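Local coordinates for protein pectate lyase (Cellvibrio cellulosa, PDB 1GXM) that cleaves polygalacturonic acid (pectate) by anti-beta-elimination, this chain being the family 10 catalytic module of a larger modular lyase, at residues Ala37-Val40 against Leu41-Gln45; Asn73-Thr76 against Ile77-Val81; Asn133-Gly136 against Met137-Leu141. All blocks are in the same frame, centred on the assembly; numbering follows the deposited sequence.

Overall arrangement
The three contacts come in series along the chain, each on a different helix. Contact 1 covers the short helix 37-42 and the chain leaving it, whereas contacts 2 and 3 are the entries to helices 77-90 and 136-148. Their centres lie about 23, 11 and 3 Å from the centre of the chain, a path from the periphery inward. Contacts 1 and 2, whose centres are about 11 Å apart, meet where Val40 CG1 lies 3.5 Å from Glu79 CG. Contacts 2 and 3, whose centres are about 10 Å apart, meet where Ile77 CG2 packs 3.6 Å from Ala140 CA. The helix entry 73-81 thus joins peripheral helix 37-42 to helix 136-148 near the middle of the catalytic module.

Contact 1 of 3, residues Ala37-Val40 against Leu41-Gln45; sequences ADVV and LSYQQ
Leu41 and Ser42 are tied to the preceding turn by i to i+4 bonds: Leu41 N to Ala37 O at 2.9 Å, and Ser42 N to Asp38 O at the same length, though Ser42 N is shared with Val39 O through a weak bond. The next donor changes register. Tyr43 N binds Val40 O, three residues back, at 3.2 Å, the donor nitrogen lying 57° out of the carbonyl plane, and Gln44 N repeats the i to i+3 step onto Leu41 O.

The carbonyl of Val39 is served mainly by a side chain. With chi1 at 73°, the hydroxyl of Ser42 folds back between its own N and carbonyl carbon and donates to Val39 O over 2.6 Å. Ser42 OG is also bonded to Gly62 N, so it links the helix to a neighbouring loop. Val39 O lies at the edge of the Tyr43 ring as well, 3.1 Å from Tyr43 CD2 and near the ring plane. Alongside, Val39 CG1 rests 3.9 Å from Tyr43 CE2, the two side chains pointing the same way. The phenol reaches Gly60 O, and Asp38 OD1 makes a salt bridge to Lys94 and a hydrogen bond to Tyr95 of helix 93-109.

The serine hydroxyl bond is a common helix back-bond; backbone bonding passing from i+4 to i+3 is typical of the C-terminal turn of an alpha-helix running into a loop.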
loop_
_atom_site.group_PDB
_atom_site.type_symbol
_atom_site.label_atom_id
_atom_site.label_comp_id
_atom_site.label_asym_id
_atom_site.label_seq_id
_atom_site.Cartn_x
_atom_site.Cartn_y
_atom_site.Cartn_z
ATOM N N ALA A 37 -21.992 -10.075 1.886
ATOM C CA ALA A 37 -20.969 -11.075 2.144
ATOM C C ALA A 37 -20.986 -12.206 1.136
ATOM O O ALA A 37 -19.938 -12.679 0.720
ATOM C CB ALA A 37 -21.097 -11.637 3.571
ATOM N N ASP A 38 -22.174 -12.702 0.790
ATOM C CA ASP A 38 -22.257 -13.823 -0.149
ATOM C C ASP A 38 -21.843 -13.388 -1.543
ATOM O O ASP A 38 -21.213 -14.151 -2.269
ATOM C CB ASP A 38 -23.677 -14.395 -0.196
ATOM C CG ASP A 38 -23.983 -15.288 0.967
ATOM O OD1 ASP A 38 -23.078 -15.547 1.777
ATOM O OD2 ASP A 38 -25.115 -15.798 1.119
ATOM N N VAL A 39 -22.211 -12.174 -1.920
ATOM C CA VAL A 39 -21.782 -11.628 -3.201
ATOM C C VAL A 39 -20.259 -11.553 -3.227
ATOM O O VAL A 39 -19.627 -12.093 -4.126
ATOM C CB VAL A 39 -22.398 -10.251 -3.494
ATOM C CG1 VAL A 39 -21.815 -9.626 -4.766
ATOM C CG2 VAL A 39 -23.887 -10.389 -3.640
ATOM N N VAL A 40 -19.672 -10.925 -2.222
ATOM C CA VAL A 40 -18.212 -10.841 -2.160
ATOM C C VAL A 40 -17.582 -12.211 -2.227
ATOM O O VAL A 40 -16.663 -12.454 -2.989
ATOM C CB VAL A 40 -17.759 -10.097 -0.891
ATOM C CG1 VAL A 40 -16.255 -10.135 -0.744
ATOM C CG2 VAL A 40 -18.250 -8.688 -0.956
ATOM N N LEU A 41 -18.100 -13.122 -1.426
ATOM C CA LEU A 41 -17.573 -14.467 -1.359
ATOM C C LEU A 41 -17.563 -15.115 -2.753
ATOM O O LEU A 41 -16.632 -15.819 -3.139
ATOM C CB LEU A 41 -18.426 -15.299 -0.402
ATOM C CG LEU A 41 -18.088 -16.772 -0.286
ATOM C CD1 LEU A 41 -16.645 -17.024 0.171
ATOM C CD2 LEU A 41 -19.065 -17.401 0.686
ATOM N N SER A 42 -18.635 -14.869 -3.490
ATOM C CA SER A 42 -18.887 -15.552 -4.749
ATOM C C SER A 42 -17.948 -15.133 -5.874
ATOM O O SER A 42 -17.909 -15.815 -6.886
ATOM C CB SER A 42 -20.329 -15.345 -5.193
ATOM O OG SER A 42 -20.537 -14.038 -5.652
ATOM N N TYR A 43 -17.181 -14.060 -5.684
ATOM C CA TYR A 43 -16.190 -13.645 -6.682
ATOM C C TYR A 43 -14.768 -14.060 -6.351
ATOM O O TYR A 43 -13.866 -13.805 -7.120
ATOM C CB TYR A 43 -16.244 -12.127 -6.901
ATOM C CG TYR A 43 -17.469 -11.753 -7.666
ATOM C CD1 TYR A 43 -17.476 -11.804 -9.053
ATOM C CD2 TYR A 43 -18.637 -11.429 -7.014
ATOM C CE1 TYR A 43 -18.619 -11.506 -9.773
ATOM C CE2 TYR A 43 -19.790 -11.142 -7.728
ATOM C CZ TYR A 43 -19.774 -11.195 -9.109
ATOM O OH TYR A 43 -20.923 -10.925 -9.834
ATOM N N GLN A 44 -14.558 -14.708 -5.217
ATOM C CA GLN A 44 -13.240 -15.204 -4.897
ATOM C C GLN A 44 -12.815 -16.215 -5.941
ATOM O O GLN A 44 -13.567 -17.116 -6.310
ATOM C CB GLN A 44 -13.217 -15.826 -3.513
ATOM C CG GLN A 44 -11.813 -16.003 -3.000
ATOM C CD GLN A 44 -11.756 -16.570 -1.597
ATOM O OE1 GLN A 44 -12.729 -17.153 -1.125
ATOM N NE2 GLN A 44 -10.627 -16.371 -0.921
ATOM N N GLN A 45 -11.618 -16.062 -6.448
ATOM C CA GLN A 45 -11.064 -16.972 -7.425
ATOM C C GLN A 45 -10.612 -18.240 -6.738
ATOM O O GLN A 45 -10.467 -18.295 -5.518
ATOM C CB GLN A 45 -9.892 -16.330 -8.170
ATOM C CG GLN A 45 -10.274 -15.007 -8.844
ATOM C CD GLN A 45 -11.384 -15.155 -9.853
ATOM O OE1 GLN A 45 -11.146 -15.564 -10.983
ATOM N NE2 GLN A 45 -12.586 -14.768 -9.467
#

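Contact 2 of 3, residues Asn73-Thr76 against Ile77-Val81; sequences NGAT and ITEMV
Gly74 O is gripped twice by Thr78, and these two hydrogen bonds draw the incoming loop onto the first turn of helix 77-90. Thr78 OG1 donates over 2.6 Å from a position tilted only slightly from the carbonyl plane, while Thr78 N approaches almost in line with the C=O bond at 3.1 Å. The hydroxyl can join the amide because chi1 of -55° sets OG1 beside its own backbone N.

Two further backbone bonds shape the corner. Ile77 N binds Ala75 O at 2.7 Å across a single residue, and the phi and psi of Thr76 (72° and -57°) identify a classic gamma-turn. Thr76 O then accepts Met80 N at 2.9 Å, the i to i+4 bond that starts the helix proper.

A carboxylate forms the remaining polar link. Glu79, bent at chi2, brings OE1 within 2.7 Å of Thr76 N, although the N-H points poorly and the bond is weak. Its other oxygen, OE2, binds Tyr56 OH and a glycerol, probably from the crystallisation liquor. Thr76 OG1 is committed outside the turn, to Thr70 O and Trp50 N.

Ile77 CG1 makes a van der Waals contact with Gly74 O at 3.5 Å. Apolar packing is with other helices: Ile77 meets Trp24, Tyr139 and Ala140, and Met80, in the conformer given, has CG and SD beside Thr76 O and touches Ala102, Ala103 and Leu106 of helix 93-109.

Thr76 is thus the N-cap, and Glu79, at N3, bonds its amide weakly. This resembles the glutamate half of a capping box, but the Thr76 side chain makes no capping bond to complete it; the gamma-turn shapes this helix entry of the pectic acid lyase family domain.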
loop_
_atom_site.group_PDB
_atom_site.type_symbol
_atom_site.label_atom_id
_atom_site.label_comp_id
_atom_site.label_asym_id
_atom_site.label_seq_id
_atom_site.Cartn_x
_atom_site.Cartn_y
_atom_site.Cartn_z
ATOM N N ASN A 73 -6.088 -1.778 -6.306
ATOM C CA ASN A 73 -7.383 -1.162 -5.999
ATOM C C ASN A 73 -8.086 -1.822 -4.809
ATOM O O ASN A 73 -9.305 -2.013 -4.831
ATOM C CB ASN A 73 -8.281 -1.126 -7.236
ATOM C CG ASN A 73 -9.385 -0.069 -7.133
ATOM O OD1 ASN A 73 -9.267 0.891 -6.364
ATOM N ND2 ASN A 73 -10.452 -0.239 -7.918
ATOM N N GLY A 74 -7.299 -2.178 -3.798
ATOM C CA GLY A 74 -7.797 -2.755 -2.557
ATOM C C GLY A 74 -8.268 -4.183 -2.674
ATOM O O GLY A 74 -8.766 -4.751 -1.712
ATOM N N ALA A 75 -8.137 -4.781 -3.846
ATOM C CA ALA A 75 -8.639 -6.126 -4.042
ATOM C C ALA A 75 -7.892 -7.119 -3.162
ATOM O O ALA A 75 -6.727 -6.924 -2.819
ATOM C CB ALA A 75 -8.550 -6.530 -5.474
ATOM N N THR A 76 -8.620 -8.180 -2.821
ATOM C CA THR A 76 -8.183 -9.302 -2.014
ATOM C C THR A 76 -8.038 -8.896 -0.560
ATOM O O THR A 76 -8.683 -9.469 0.324
ATOM C CB THR A 76 -6.906 -9.953 -2.549
ATOM O OG1 THR A 76 -7.157 -10.436 -3.875
ATOM C CG2 THR A 76 -6.574 -11.213 -1.736
ATOM N N ILE A 77 -7.216 -7.894 -0.308
ATOM C CA ILE A 77 -6.947 -7.464 1.050
ATOM C C ILE A 77 -8.199 -6.913 1.721
ATOM O O ILE A 77 -8.429 -7.175 2.901
ATOM C CB ILE A 77 -5.744 -6.489 1.117
ATOM C CG1 ILE A 77 -5.949 -5.246 0.250
ATOM C CG2 ILE A 77 -4.487 -7.249 0.727
ATOM C CD1 ILE A 77 -4.861 -4.177 0.414
ATOM N N THR A 78 -9.034 -6.207 0.981
ATOM C CA THR A 78 -10.246 -5.653 1.563
ATOM C C THR A 78 -11.259 -6.764 1.774
ATOM O O THR A 78 -11.821 -6.895 2.848
ATOM C CB THR A 78 -10.832 -4.589 0.667
ATOM O OG1 THR A 78 -9.848 -3.586 0.387
ATOM C CG2 THR A 78 -11.950 -3.864 1.388
ATOM N N GLU A 79 -11.494 -7.557 0.740
ATOM C CA GLU A 79 -12.456 -8.655 0.821
ATOM C C GLU A 79 -12.136 -9.599 1.964
ATOM O O GLU A 79 -13.035 -10.042 2.689
ATOM C CB GLU A 79 -12.505 -9.451 -0.493
ATOM C CG GLU A 79 -13.164 -8.726 -1.650
ATOM C CD GLU A 79 -12.236 -7.862 -2.458
ATOM O OE1 GLU A 79 -11.142 -7.521 -1.977
ATOM O OE2 GLU A 79 -12.612 -7.508 -3.586
ATOM N N MET A 80 -10.870 -9.912 2.163
ATOM C CA MET A 80 -10.526 -10.910 3.178
ATOM C C MET A 80 -10.727 -10.357 4.585
ATOM O O MET A 80 -11.127 -11.106 5.484
ATOM C CB MET A 80 -9.146 -11.516 2.968
ATOM C CG MET A 80 -8.051 -10.781 3.633
ATOM S SD MET A 80 -6.565 -11.108 2.811
ATOM C CE MET A 80 -5.910 -12.448 3.784
ATOM N N VAL A 81 -10.471 -9.066 4.784
ATOM C CA VAL A 81 -10.647 -8.468 6.095
ATOM C C VAL A 81 -12.145 -8.430 6.385
ATOM O O VAL A 81 -12.605 -8.792 7.466
ATOM C CB VAL A 81 -10.023 -7.065 6.159
ATOM C CG1 VAL A 81 -10.438 -6.336 7.427
ATOM C CG2 VAL A 81 -8.503 -7.167 6.080
#

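Contact 3 of 3, residues Asn133-Gly136 against Met137-Leu141; sequences NDNG and MAYAL
Asn135 lies flat over Tyr139, one helical turn further along the chain. Its CB stands 3.4 Å from the ring centroid and only 11° off the ring normal, so the methylene sits over the middle of the aromatic system, a well-centred CH-pi contact. The amide continues the overlap outward, with Asn135 ND2 3.5 Å from Tyr139 CE2 and Asn135 CG 3.6 Å from Tyr139 CZ. Amide and ring planes differ by 22°, making this a stacked pair rather than an edge-on one.

The two side chains lie side by side, pointing the same way; in Tyr139, chi1 of -74° sets CG opposite the carbonyl carbon. The backbone sets their separation: Tyr139 N donates to Asn135 O at 2.9 Å, and Ala140 N to Gly136 O at an equal distance. Behind them, Gly136 N binds Asn133 O at 3.0 Å, closing a turn in which Asp134 and Asn135 both have left-handed helical backbone angles. The carboxylate of Glu218 accepts the amide N-H of each of these two residues. The Tyr139 ring also stacks with Trp24 of helix 20-28.

Asn135 occupies the N-cap position of helix 136-148, yet its side chain makes no capping bond. Chemically, then, its CB methylene makes the CH-pi contact over the ring centre and the amide extends it as a stacked plane over CE2 and CZ, while the backbone bonds start the helix. The Glu218 carboxylate, set against two N-H groups, would probably add a favourable electrostatic hold on this turn.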
loop_
_atom_site.group_PDB
_atom_site.type_symbol
_atom_site.label_atom_id
_atom_site.label_comp_id
_atom_site.label_asym_id
_atom_site.label_seq_id
_atom_site.Cartn_x
_atom_site.Cartn_y
_atom_site.Cartn_z
ATOM N N ASN A 133 2.249 0.345 -5.041
ATOM C CA ASN A 133 1.153 1.063 -5.643
ATOM C C ASN A 133 -0.167 0.734 -5.009
ATOM O O ASN A 133 -0.475 -0.419 -4.756
ATOM C CB ASN A 133 1.081 0.713 -7.126
ATOM C CG ASN A 133 0.231 1.665 -7.894
ATOM O OD1 ASN A 133 0.601 2.820 -8.072
ATOM N ND2 ASN A 133 -0.905 1.204 -8.370
ATOM N N ASP A 134 -0.959 1.776 -4.778
ATOM C CA ASP A 134 -2.276 1.655 -4.160
ATOM C C ASP A 134 -2.226 0.938 -2.822
ATOM O O ASP A 134 -3.138 0.222 -2.440
ATOM C CB ASP A 134 -3.239 0.931 -5.091
ATOM C CG ASP A 134 -4.646 1.491 -4.961
ATOM O OD1 ASP A 134 -5.566 0.915 -5.556
ATOM O OD2 ASP A 134 -4.916 2.502 -4.274
ATOM N N ASN A 135 -1.143 1.149 -2.100
ATOM C CA ASN A 135 -0.908 0.545 -0.801
ATOM C C ASN A 135 -0.946 -0.977 -0.817
ATOM O O ASN A 135 -1.140 -1.590 0.213
ATOM C CB ASN A 135 -1.903 1.098 0.227
ATOM C CG ASN A 135 -1.699 2.541 0.486
ATOM O OD1 ASN A 135 -0.558 3.000 0.639
ATOM N ND2 ASN A 135 -2.794 3.287 0.546
ATOM N N GLY A 136 -0.704 -1.583 -1.969
ATOM C CA GLY A 136 -0.916 -3.011 -2.098
ATOM C C GLY A 136 -0.039 -3.839 -1.174
ATOM O O GLY A 136 -0.511 -4.543 -0.291
ATOM N N MET A 137 1.266 -3.768 -1.379
ATOM C CA MET A 137 2.146 -4.591 -0.586
ATOM C C MET A 137 2.075 -4.222 0.891
ATOM O O MET A 137 2.041 -5.092 1.749
ATOM C CB MET A 137 3.574 -4.515 -1.094
ATOM C CG MET A 137 4.530 -5.373 -0.317
ATOM S SD MET A 137 6.072 -5.612 -1.197
ATOM C CE MET A 137 7.002 -6.376 0.085
ATOM N N ALA A 138 2.097 -2.936 1.200
ATOM C CA ALA A 138 2.120 -2.526 2.585
ATOM C C ALA A 138 0.861 -2.966 3.305
ATOM O O ALA A 138 0.925 -3.425 4.439
ATOM C CB ALA A 138 2.292 -1.026 2.711
ATOM N N TYR A 139 -0.296 -2.840 2.674
ATOM C CA TYR A 139 -1.532 -3.149 3.377
ATOM C C TYR A 139 -1.760 -4.651 3.373
ATOM O O TYR A 139 -2.326 -5.163 4.314
ATOM C CB TYR A 139 -2.726 -2.372 2.823
ATOM C CG TYR A 139 -2.740 -0.898 3.195
ATOM C CD1 TYR A 139 -1.673 -0.273 3.853
ATOM C CD2 TYR A 139 -3.821 -0.121 2.831
ATOM C CE1 TYR A 139 -1.713 1.092 4.155
ATOM C CE2 TYR A 139 -3.864 1.218 3.124
ATOM C CZ TYR A 139 -2.801 1.821 3.788
ATOM O OH TYR A 139 -2.845 3.165 4.081
ATOM N N ALA A 140 -1.282 -5.359 2.355
ATOM C CA ALA A 140 -1.309 -6.829 2.384
ATOM C C ALA A 140 -0.486 -7.354 3.552
ATOM O O ALA A 140 -0.896 -8.268 4.254
ATOM C CB ALA A 140 -0.810 -7.404 1.107
ATOM N N LEU A 141 0.692 -6.786 3.747
ATOM C CA LEU A 141 1.524 -7.186 4.869
ATOM C C LEU A 141 0.866 -6.840 6.180
ATOM O O LEU A 141 1.020 -7.552 7.156
ATOM C CB LEU A 141 2.922 -6.574 4.794
ATOM C CG LEU A 141 3.756 -7.056 3.625
ATOM C CD1 LEU A 141 5.032 -6.287 3.563
ATOM C CD2 LEU A 141 4.045 -8.541 3.740
#